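Local coordinates for SnoK (Streptomyces nogalater, PDB 5EPA), which acts in nogalamycin biosynthesis as a non-heme iron, 2-oxoglutarate-dependent carbocyclase, at residues R66-A71 against Q77-A82; P98-I103 against G211-H216; P196-Q201 against V221-A226. All blocks are in the same frame, centred on the assembly; numbering follows the deposited sequence.

Contact 1: R66-A71 against Q77-A82. With AKG (2-oxoglutaric acid), chain H.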
loop_
_atom_site.group_PDB
_atom_site.type_symbol
_atom_site.label_atom_id
_atom_site.label_comp_id
_atom_site.label_asym_id
_atom_site.label_seq_id
_atom_site.Cartn_x
_atom_site.Cartn_y
_atom_site.Cartn_z
ATOM N N ARG A 66 -7.868 -12.460 11.238
ATOM C CA ARG A 66 -7.767 -11.094 10.735
ATOM C C ARG A 66 -7.967 -10.043 11.807
ATOM O O ARG A 66 -8.620 -10.258 12.797
ATOM C CB ARG A 66 -8.742 -10.865 9.562
ATOM C CG ARG A 66 -10.211 -10.909 9.931
ATOM C CD ARG A 66 -11.048 -11.462 8.772
ATOM N NE ARG A 66 -10.801 -12.876 8.581
ATOM C CZ ARG A 66 -11.027 -13.570 7.473
ATOM N NH1 ARG A 66 -11.525 -13.000 6.382
ATOM N NH2 ARG A 66 -10.767 -14.872 7.466
ATOM N N GLU A 67 -7.435 -8.871 11.540
ATOM C CA GLU A 67 -7.684 -7.711 12.359
ATOM C C GLU A 67 -8.591 -6.705 11.629
ATOM O O GLU A 67 -8.634 -6.662 10.406
ATOM C CB GLU A 67 -6.382 -7.029 12.718
ATOM C CG GLU A 67 -5.335 -7.972 13.290
ATOM C CD GLU A 67 -4.382 -7.241 14.205
ATOM O OE1 GLU A 67 -3.173 -7.205 13.827
ATOM O OE2 GLU A 67 -4.863 -6.620 15.210
ATOM N N ILE A 68 -9.229 -5.844 12.420
ATOM C CA ILE A 68 -10.089 -4.782 11.880
ATOM C C ILE A 68 -9.357 -3.475 11.769
ATOM O O ILE A 68 -8.824 -2.959 12.741
ATOM C CB ILE A 68 -11.313 -4.574 12.758
ATOM C CG1 ILE A 68 -12.227 -5.805 12.665
ATOM C CG2 ILE A 68 -12.090 -3.345 12.302
ATOM C CD1 ILE A 68 -13.293 -5.856 13.722
ATOM N N TRP A 69 -9.332 -2.928 10.580
ATOM C CA TRP A 69 -8.970 -1.544 10.399
ATOM C C TRP A 69 -10.289 -0.798 10.432
ATOM O O TRP A 69 -11.106 -0.919 9.529
ATOM C CB TRP A 69 -8.232 -1.385 9.069
ATOM C CG TRP A 69 -7.833 -0.012 8.616
ATOM C CD1 TRP A 69 -8.221 1.195 9.134
ATOM C CD2 TRP A 69 -7.029 0.282 7.456
ATOM N NE1 TRP A 69 -7.669 2.237 8.376
ATOM C CE2 TRP A 69 -6.954 1.693 7.333
ATOM C CE3 TRP A 69 -6.388 -0.519 6.498
ATOM C CZ2 TRP A 69 -6.237 2.319 6.310
ATOM C CZ3 TRP A 69 -5.685 0.096 5.463
ATOM C CH2 TRP A 69 -5.619 1.508 5.375
ATOM N N GLY A 70 -10.475 -0.020 11.502
ATOM C CA GLY A 70 -11.713 0.723 11.739
ATOM C C GLY A 70 -12.047 0.730 13.218
ATOM O O GLY A 70 -11.249 0.320 14.042
ATOM N N ALA A 71 -13.244 1.171 13.561
ATOM C CA ALA A 71 -13.644 1.336 14.967
ATOM C C ALA A 71 -14.547 0.179 15.465
ATOM O O ALA A 71 -15.680 0.384 15.858
ATOM C CB ALA A 71 -14.379 2.677 15.123
ATOM N N GLN A 77 -13.547 -0.823 7.996
ATOM C CA GLN A 77 -13.049 -0.353 6.702
ATOM C C GLN A 77 -12.364 -1.467 5.926
ATOM O O GLN A 77 -12.628 -1.651 4.749
ATOM C CB GLN A 77 -12.079 0.819 6.889
ATOM C CG GLN A 77 -12.730 2.003 7.551
ATOM C CD GLN A 77 -11.787 3.148 7.857
ATOM O OE1 GLN A 77 -10.861 3.458 7.109
ATOM N NE2 GLN A 77 -11.998 3.754 9.006
ATOM N N VAL A 78 -11.438 -2.172 6.577
ATOM C CA VAL A 78 -10.667 -3.231 5.946
ATOM C C VAL A 78 -10.355 -4.325 6.956
ATOM O O VAL A 78 -10.112 -4.038 8.135
ATOM C CB VAL A 78 -9.346 -2.690 5.404
ATOM C CG1 VAL A 78 -8.596 -3.772 4.670
ATOM C CG2 VAL A 78 -9.556 -1.550 4.443
ATOM N N HIS A 79 -10.429 -5.585 6.528
ATOM C CA HIS A 79 -9.885 -6.711 7.343
ATOM C C HIS A 79 -8.471 -6.928 6.892
ATOM O O HIS A 79 -8.231 -7.024 5.675
ATOM C CB HIS A 79 -10.656 -7.997 7.175
ATOM C CG HIS A 79 -11.896 -8.052 7.985
ATOM N ND1 HIS A 79 -13.090 -8.504 7.478
ATOM C CD2 HIS A 79 -12.146 -7.694 9.265
ATOM C CE1 HIS A 79 -14.030 -8.421 8.409
ATOM N NE2 HIS A 79 -13.473 -7.952 9.512
ATOM N N TYR A 80 -7.529 -7.007 7.834
ATOM C CA TYR A 80 -6.146 -7.135 7.434
ATOM C C TYR A 80 -5.331 -8.120 8.256
ATOM O O TYR A 80 -5.708 -8.491 9.357
ATOM C CB TYR A 80 -5.457 -5.768 7.444
ATOM C CG TYR A 80 -5.200 -5.206 8.819
ATOM C CD1 TYR A 80 -6.133 -4.435 9.455
ATOM C CD2 TYR A 80 -3.969 -5.390 9.448
ATOM C CE1 TYR A 80 -5.883 -3.875 10.715
ATOM C CE2 TYR A 80 -3.711 -4.835 10.709
ATOM C CZ TYR A 80 -4.684 -4.085 11.333
ATOM O OH TYR A 80 -4.449 -3.547 12.557
ATOM N N VAL A 81 -4.206 -8.533 7.675
ATOM C CA VAL A 81 -3.129 -9.201 8.396
ATOM C C VAL A 81 -1.856 -8.437 8.104
ATOM O O VAL A 81 -1.499 -8.268 6.950
ATOM C CB VAL A 81 -2.933 -10.635 7.967
ATOM C CG1 VAL A 81 -1.725 -11.263 8.707
ATOM C CG2 VAL A 81 -4.179 -11.434 8.249
ATOM N N ALA A 82 -1.206 -7.923 9.150
ATOM C CA ALA A 82 0.009 -7.113 8.994
ATOM C C ALA A 82 1.264 -8.018 8.960
ATOM O O ALA A 82 1.217 -9.168 9.352
ATOM C CB ALA A 82 0.114 -6.136 10.137
HETATM C C1 AKG H . -2.711 1.406 1.075
HETATM O O1 AKG H . -2.364 0.434 0.359
HETATM O O2 AKG H . -1.954 2.308 1.523
HETATM C C2 AKG H . -4.107 1.539 1.483
HETATM O O5 AKG H . -4.334 2.524 2.170
HETATM C C3 AKG H . -5.146 0.528 1.069
HETATM C C4 AKG H . -6.523 0.652 1.727
HETATM C C5 AKG H . -7.488 -0.403 1.152
HETATM O O3 AKG H . -7.063 -1.477 0.616
HETATM O O4 AKG H . -8.706 -0.216 1.211
HETATM O O HOH W 1 -13.079 -11.017 6.127
HETATM O O HOH W 2 -2.373 -8.832 11.928
HETATM O O HOH W 3 -5.930 -1.024 13.063
HETATM O O HOH W 4 -9.039 4.853 8.921
HETATM O O HOH W 5 -14.158 2.626 11.048
#
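The carbonyl O of Trp69 takes two backbone N-H groups at once: Gln77 N lies 2.9 Å from Trp69 O, nearly straight out from the carbonyl, and Val78 N sits 3.2 Å from Trp69 O on a lone pair. Two consecutive residues facing one partner make a classic beta bulge, at the point where both chains turn a corner. From there the antiparallel hairpin 67-70/76-81 runs on through Trp69 N to Val78 O and through the reciprocal bonds of Glu67 and Tyr80, with Glu67 N 2.8 Å from Tyr80 O and almost straight (175°).

On the face shared by Glu67, Trp69, Val78 and Tyr80, the Tyr80 ring receives Glu67 CB in a CH-pi contact, 3.9 Å from the ring centroid. Tyr80 reaches this place because its CG stands between the backbone N and carbonyl carbon (chi1 72°), which brings the ring back across the neighbouring strand, its edge at Trp69 N. Trp69 CG is instead anti to its N (chi1 176°); the indole lies alongside Val78, with CE3 3.8 Å from Val78 CB, and extends to the cosubstrate, where Trp69 CH2 comes 3.6 Å from O5 of 2-oxoglutarate. On the other face Arg66 CD lies over one face of the His79 ring in a second CH-pi contact, while the guanidinium plane stands nearly perpendicular to the imidazole.

A water joins Trp69 NE1 to Gln77 OE1, which also accepts from Leu131 N. Thr130, which binds 2-oxoglutarate, packs against both Trp69 and Val78. Packing on Val78 and Thr130 and the water at NE1 would favour this orientation of the indole, so that an edge strand of the large sheet presents one wall of the cosubstrate pocket.

Contact 2: P98-I103 against G211-H216. With AKG (2-oxoglutaric acid), chain H.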
loop_
_atom_site.group_PDB
_atom_site.type_symbol
_atom_site.label_atom_id
_atom_site.label_comp_id
_atom_site.label_asym_id
_atom_site.label_seq_id
_atom_site.Cartn_x
_atom_site.Cartn_y
_atom_site.Cartn_z
ATOM N N PRO A 98 10.059 -10.596 -9.074
ATOM C CA PRO A 98 10.992 -9.817 -9.889
ATOM C C PRO A 98 10.347 -8.669 -10.641
ATOM O O PRO A 98 10.949 -7.613 -10.779
ATOM C CB PRO A 98 11.545 -10.840 -10.879
ATOM C CG PRO A 98 11.293 -12.184 -10.241
ATOM C CD PRO A 98 10.066 -12.032 -9.421
ATOM N N GLU A 99 9.131 -8.864 -11.138
ATOM C CA GLU A 99 8.502 -7.814 -11.887
ATOM C C GLU A 99 7.920 -6.746 -10.970
ATOM O O GLU A 99 8.135 -5.547 -11.180
ATOM C CB GLU A 99 7.448 -8.378 -12.851
ATOM C CG GLU A 99 7.939 -9.550 -13.718
ATOM C CD GLU A 99 9.262 -9.313 -14.442
ATOM O OE1 GLU A 99 9.806 -8.166 -14.479
ATOM O OE2 GLU A 99 9.770 -10.292 -15.013
ATOM N N ILE A 100 7.183 -7.137 -9.947
ATOM C CA ILE A 100 6.580 -6.152 -9.064
ATOM C C ILE A 100 7.664 -5.288 -8.410
ATOM O O ILE A 100 7.528 -4.075 -8.355
ATOM C CB ILE A 100 5.717 -6.803 -7.962
ATOM C CG1 ILE A 100 4.542 -7.571 -8.569
ATOM C CG2 ILE A 100 5.213 -5.743 -6.996
ATOM C CD1 ILE A 100 3.760 -8.384 -7.544
ATOM N N SER A 101 8.685 -5.937 -7.823
ATOM C CA SER A 101 9.686 -5.226 -7.041
ATOM C C SER A 101 10.623 -4.503 -7.984
ATOM O O SER A 101 11.088 -3.414 -7.689
ATOM C CB SER A 101 10.466 -6.161 -6.070
ATOM O OG SER A 101 11.229 -7.112 -6.760
ATOM N N GLY A 102 10.891 -5.088 -9.134
ATOM C CA GLY A 102 11.719 -4.402 -10.137
ATOM C C GLY A 102 11.056 -3.133 -10.715
ATOM O O GLY A 102 11.723 -2.134 -10.992
ATOM N N ILE A 103 9.739 -3.188 -10.901
ATOM C CA ILE A 103 8.989 -2.017 -11.342
ATOM C C ILE A 103 9.022 -0.959 -10.254
ATOM O O ILE A 103 9.231 0.197 -10.536
ATOM C CB ILE A 103 7.522 -2.379 -11.709
ATOM C CG1 ILE A 103 7.505 -3.155 -13.031
ATOM C CG2 ILE A 103 6.664 -1.123 -11.836
ATOM C CD1 ILE A 103 6.211 -3.893 -13.270
ATOM N N GLY A 211 -4.445 -9.174 -10.885
ATOM C CA GLY A 211 -3.106 -9.253 -11.473
ATOM C C GLY A 211 -2.495 -7.922 -11.812
ATOM O O GLY A 211 -1.267 -7.829 -12.028
ATOM N N ASP A 212 -3.327 -6.883 -11.840
ATOM C CA ASP A 212 -2.836 -5.522 -12.011
ATOM C C ASP A 212 -2.237 -5.033 -10.705
ATOM O O ASP A 212 -2.541 -5.549 -9.627
ATOM C CB ASP A 212 -3.950 -4.539 -12.404
ATOM C CG ASP A 212 -4.570 -4.826 -13.796
ATOM O OD1 ASP A 212 -4.073 -5.703 -14.554
ATOM O OD2 ASP A 212 -5.554 -4.112 -14.121
ATOM N N VAL A 213 -1.402 -4.018 -10.810
ATOM C CA VAL A 213 -0.846 -3.363 -9.630
ATOM C C VAL A 213 -0.959 -1.867 -9.779
ATOM O O VAL A 213 -0.625 -1.327 -10.831
ATOM C CB VAL A 213 0.638 -3.710 -9.425
ATOM C CG1 VAL A 213 1.141 -3.092 -8.147
ATOM C CG2 VAL A 213 0.830 -5.211 -9.347
ATOM N N VAL A 214 -1.394 -1.185 -8.728
ATOM C CA VAL A 214 -1.293 0.255 -8.697
ATOM C C VAL A 214 -0.271 0.641 -7.644
ATOM O O VAL A 214 -0.388 0.254 -6.498
ATOM C CB VAL A 214 -2.624 0.932 -8.351
ATOM C CG1 VAL A 214 -2.525 2.441 -8.566
ATOM C CG2 VAL A 214 -3.748 0.367 -9.190
ATOM N N PHE A 215 0.692 1.462 -8.033
ATOM C CA PHE A 215 1.751 1.945 -7.142
ATOM C C PHE A 215 1.442 3.357 -6.730
ATOM O O PHE A 215 1.011 4.170 -7.544
ATOM C CB PHE A 215 3.108 1.968 -7.856
ATOM C CG PHE A 215 3.617 0.631 -8.244
ATOM C CD1 PHE A 215 3.202 0.032 -9.374
ATOM C CD2 PHE A 215 4.545 -0.030 -7.430
ATOM C CE1 PHE A 215 3.655 -1.246 -9.706
ATOM C CE2 PHE A 215 5.026 -1.279 -7.760
ATOM C CZ PHE A 215 4.574 -1.895 -8.911
ATOM N N HIS A 216 1.645 3.665 -5.463
ATOM C CA HIS A 216 1.498 5.060 -5.010
ATOM C C HIS A 216 2.569 5.472 -4.009
ATOM O O HIS A 216 2.918 4.729 -3.082
ATOM C CB HIS A 216 0.040 5.355 -4.467
ATOM C CG HIS A 216 -0.305 4.656 -3.191
ATOM N ND1 HIS A 216 -0.875 3.413 -3.167
ATOM C CD2 HIS A 216 -0.122 5.005 -1.896
ATOM C CE1 HIS A 216 -1.029 3.017 -1.917
ATOM N NE2 HIS A 216 -0.624 3.986 -1.126
HETATM C C1 AKG H . -2.711 1.406 1.075
HETATM O O1 AKG H . -2.364 0.434 0.359
HETATM O O2 AKG H . -1.954 2.308 1.523
HETATM C C2 AKG H . -4.107 1.539 1.483
HETATM O O5 AKG H . -4.334 2.524 2.170
HETATM C C3 AKG H . -5.146 0.528 1.069
HETATM C C4 AKG H . -6.523 0.652 1.727
HETATM C C5 AKG H . -7.488 -0.403 1.152
HETATM O O3 AKG H . -7.063 -1.477 0.616
HETATM O O4 AKG H . -8.706 -0.216 1.211
#
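Phe215 carries its CG anti to the carbonyl carbon (chi1 -65°), and this sends the ring outward from strand 213-217 until its far end meets helix 98-108. In Ile103, CG1 lies beside the backbone N (chi1 -73°), which leaves CG2 anti to that N, and CG2 does the touching: it lies 3.7 Å from Phe215 CZ, and the two side chains cross at about a right angle. One turn back, the carbonyl O of Ile100 sits at the ring edge, 3.7 Å from Phe215 CZ, where the weakly positive C-H rim is turned to the oxygen.

The same ring is backed within its own strand, since Val213 CG1 lies over one face. Val213 CG2 in turn makes a looser contact with Ile100 CG1 at 4.5 Å. No hydrogen bond spans the two segments, and the axes of helix 98-103 and strand 213-216 approach to 10.8 Å at 25°, a helix lying along a strand. Ile152 and Ala150 of strand 148-153 and Ile41 of strand 38-41 continue the apolar layer on this side of the sheet.

His216, next along the strand, projects to the other side. Its NE2 is hydrogen-bonded to Asp135 OD2 and makes only a weak bond, 3.4 Å long, to O2 of 2-oxoglutarate. The strand therefore joins two chemistries: an apolar side that meets the helix by dispersion, and on the other side His216, turned to the iron and cosubstrate site.

Contact 3: P196-Q201 against V221-A226. With FE (Fe (III) ion), chain G; AKG (2-oxoglutaric acid), chain H.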
loop_
_atom_site.group_PDB
_atom_site.type_symbol
_atom_site.label_atom_id
_atom_site.label_comp_id
_atom_site.label_asym_id
_atom_site.label_seq_id
_atom_site.Cartn_x
_atom_site.Cartn_y
_atom_site.Cartn_z
ATOM N N PRO A 196 -5.807 22.716 3.655
ATOM C CA PRO A 196 -7.072 23.438 3.415
ATOM C C PRO A 196 -7.646 23.292 2.014
ATOM O O PRO A 196 -8.860 23.309 1.839
ATOM C CB PRO A 196 -6.694 24.888 3.670
ATOM C CG PRO A 196 -5.604 24.786 4.682
ATOM C CD PRO A 196 -4.817 23.554 4.337
ATOM N N ASP A 197 -6.787 23.127 1.034
ATOM C CA ASP A 197 -7.242 23.008 -0.347
ATOM C C ASP A 197 -7.692 21.584 -0.741
ATOM O O ASP A 197 -8.171 21.381 -1.862
ATOM C CB ASP A 197 -6.135 23.480 -1.266
ATOM C CG ASP A 197 -6.660 24.110 -2.534
ATOM O OD1 ASP A 197 -7.434 25.089 -2.464
ATOM O OD2 ASP A 197 -6.307 23.579 -3.625
ATOM N N TYR A 198 -7.556 20.618 0.170
ATOM C CA TYR A 198 -7.947 19.225 -0.106
ATOM C C TYR A 198 -9.314 19.089 -0.767
ATOM O O TYR A 198 -9.442 18.423 -1.774
ATOM C CB TYR A 198 -7.891 18.329 1.163
ATOM C CG TYR A 198 -8.554 16.970 0.991
ATOM C CD1 TYR A 198 -8.129 16.095 0.004
ATOM C CD2 TYR A 198 -9.617 16.579 1.779
ATOM C CE1 TYR A 198 -8.773 14.892 -0.213
ATOM C CE2 TYR A 198 -10.272 15.383 1.561
ATOM C CZ TYR A 198 -9.851 14.543 0.560
ATOM O OH TYR A 198 -10.446 13.293 0.376
ATOM N N PRO A 199 -10.333 19.725 -0.203
ATOM C CA PRO A 199 -11.661 19.557 -0.788
ATOM C C PRO A 199 -11.850 20.053 -2.242
ATOM O O PRO A 199 -12.832 19.668 -2.867
ATOM C CB PRO A 199 -12.591 20.371 0.157
ATOM C CG PRO A 199 -11.767 20.805 1.318
ATOM C CD PRO A 199 -10.326 20.679 0.918
ATOM N N TRP A 200 -10.936 20.871 -2.747
ATOM C CA TRP A 200 -10.998 21.399 -4.114
ATOM C C TRP A 200 -10.065 20.673 -5.077
ATOM O O TRP A 200 -9.971 21.019 -6.259
ATOM C CB TRP A 200 -10.705 22.903 -4.089
ATOM C CG TRP A 200 -11.502 23.534 -3.021
ATOM C CD1 TRP A 200 -11.031 24.158 -1.912
ATOM C CD2 TRP A 200 -12.920 23.510 -2.893
ATOM N NE1 TRP A 200 -12.053 24.503 -1.098
ATOM C CE2 TRP A 200 -13.235 24.131 -1.679
ATOM C CE3 TRP A 200 -13.965 23.023 -3.692
ATOM C CZ2 TRP A 200 -14.561 24.316 -1.246
ATOM C CZ3 TRP A 200 -15.271 23.175 -3.257
ATOM C CH2 TRP A 200 -15.562 23.832 -2.050
ATOM N N GLN A 201 -9.423 19.618 -4.586
ATOM C CA GLN A 201 -8.576 18.780 -5.436
ATOM C C GLN A 201 -9.384 17.691 -6.133
ATOM O O GLN A 201 -10.291 17.125 -5.569
ATOM C CB GLN A 201 -7.494 18.095 -4.615
ATOM C CG GLN A 201 -6.572 19.057 -3.909
ATOM C CD GLN A 201 -5.743 19.870 -4.875
ATOM O OE1 GLN A 201 -5.020 19.320 -5.680
ATOM N NE2 GLN A 201 -5.857 21.177 -4.802
ATOM N N VAL A 221 -2.007 11.280 -1.386
ATOM C CA VAL A 221 -3.257 11.165 -0.679
ATOM C C VAL A 221 -4.126 10.145 -1.418
ATOM O O VAL A 221 -4.338 10.261 -2.634
ATOM C CB VAL A 221 -3.952 12.528 -0.546
ATOM C CG1 VAL A 221 -5.319 12.405 0.086
ATOM C CG2 VAL A 221 -3.111 13.438 0.316
ATOM N N HIS A 222 -4.676 9.202 -0.671
ATOM C CA HIS A 222 -5.522 8.203 -1.254
ATOM C C HIS A 222 -6.601 7.705 -0.302
ATOM O O HIS A 222 -6.605 7.982 0.893
ATOM C CB HIS A 222 -4.657 7.034 -1.737
ATOM C CG HIS A 222 -3.884 6.346 -0.646
ATOM N ND1 HIS A 222 -2.733 6.881 -0.118
ATOM C CD2 HIS A 222 -4.081 5.168 0.004
ATOM C CE1 HIS A 222 -2.257 6.064 0.819
ATOM N NE2 HIS A 222 -3.070 5.016 0.943
ATOM N N MET A 223 -7.500 6.910 -0.847
ATOM C CA MET A 223 -8.638 6.411 -0.104
ATOM C C MET A 223 -9.198 5.180 -0.828
ATOM O O MET A 223 -8.698 4.825 -1.879
ATOM C CB MET A 223 -9.673 7.544 0.028
ATOM C CG MET A 223 -10.427 7.843 -1.263
ATOM S SD MET A 223 -10.943 9.565 -1.367
ATOM C CE MET A 223 -9.388 10.310 -1.885
ATOM N N ALA A 224 -10.247 4.560 -0.295
ATOM C CA ALA A 224 -10.951 3.504 -1.034
ATOM C C ALA A 224 -12.443 3.493 -0.795
ATOM O O ALA A 224 -12.901 3.861 0.256
ATOM C CB ALA A 224 -10.378 2.138 -0.686
ATOM N N GLU A 225 -13.179 3.012 -1.783
ATOM C CA GLU A 225 -14.636 2.848 -1.695
ATOM C C GLU A 225 -15.013 1.771 -0.733
ATOM O O GLU A 225 -14.248 0.859 -0.484
ATOM C CB GLU A 225 -15.224 2.370 -3.031
ATOM C CG GLU A 225 -14.970 3.260 -4.215
ATOM C CD GLU A 225 -15.465 4.661 -3.950
ATOM O OE1 GLU A 225 -16.688 4.814 -3.813
ATOM O OE2 GLU A 225 -14.616 5.584 -3.853
ATOM N N ALA A 226 -16.220 1.865 -0.220
ATOM C CA ALA A 226 -16.883 0.710 0.388
ATOM C C ALA A 226 -17.057 -0.387 -0.667
ATOM O O ALA A 226 -17.156 -0.108 -1.868
ATOM C CB ALA A 226 -18.251 1.119 0.909
HETATM FE FE FE G . -2.647 3.735 2.605
HETATM C C1 AKG H . -2.711 1.406 1.075
HETATM O O1 AKG H . -2.364 0.434 0.359
HETATM O O2 AKG H . -1.954 2.308 1.523
HETATM C C2 AKG H . -4.107 1.539 1.483
HETATM O O5 AKG H . -4.334 2.524 2.170
HETATM C C3 AKG H . -5.146 0.528 1.069
HETATM C C4 AKG H . -6.523 0.652 1.727
HETATM C C5 AKG H . -7.488 -0.403 1.152
HETATM O O3 AKG H . -7.063 -1.477 0.616
HETATM O O4 AKG H . -8.706 -0.216 1.211
HETATM O O HOH W 6 -2.274 2.468 4.319
#
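The Tyr198 ring meets Val221 obliquely, CE1 lying 4.3 Å from Val221 CG1, and its hydroxyl reaches on toward Met223. With CG anti to the backbone N (chi1 168°), the phenol extends out of the short 3-10 turn 198-200. Met223 comes from the opposite direction, its chain bent at chi3, and places CE 3.9 Å from Tyr198 OH. Val132 of strand 130-133 packs against Tyr198, Val221 and Met223 alike, and Leu191 adds to the cluster beside Tyr198 and Val221.

Between Val221 and Met223, His222 turns away from the loop and binds the iron through NE2 at 2.1 Å. O5 of 2-oxoglutarate lies at the imidazole edge, in the ring plane; this oxygen and O2, 1.9 Å from the iron, chelate the metal. His133, Asp135 and a water complete the six ligands; His222, His133 and Asp135 form the facial triad of this enzyme class. The hydrogen bond from His222 ND1 to Thr220 O and the iron at NE2 together restrain the ring's rotation.

The loop contact itself is light dispersion with no hydrogen bond across it, covering the back of a strand whose inner side holds the metal.

In the fold
Contact 2 is wholly buried, contact 3 is a smaller buried patch farther from the chain's centre, and contact 1 lies at the surface. Contacts 1 and 2 involve the same seven-stranded sheet on opposite sides of the chain's centre, one at its edge hairpin and the other where a helix covers it; contact 3 sets a loop against strand 222-224 of the four-stranded sheet, the two sheets together being consistent with the double-stranded beta-helix of the cupin clan. Backbone hydrogen bonds and waters dominate the first, apolar packing the other two. Strands 213-217 and 222-224 are successive, and His216 NE2 lies 3.3 Å from His222 CE1. All three contacts include residues that approach 2-oxoglutarate.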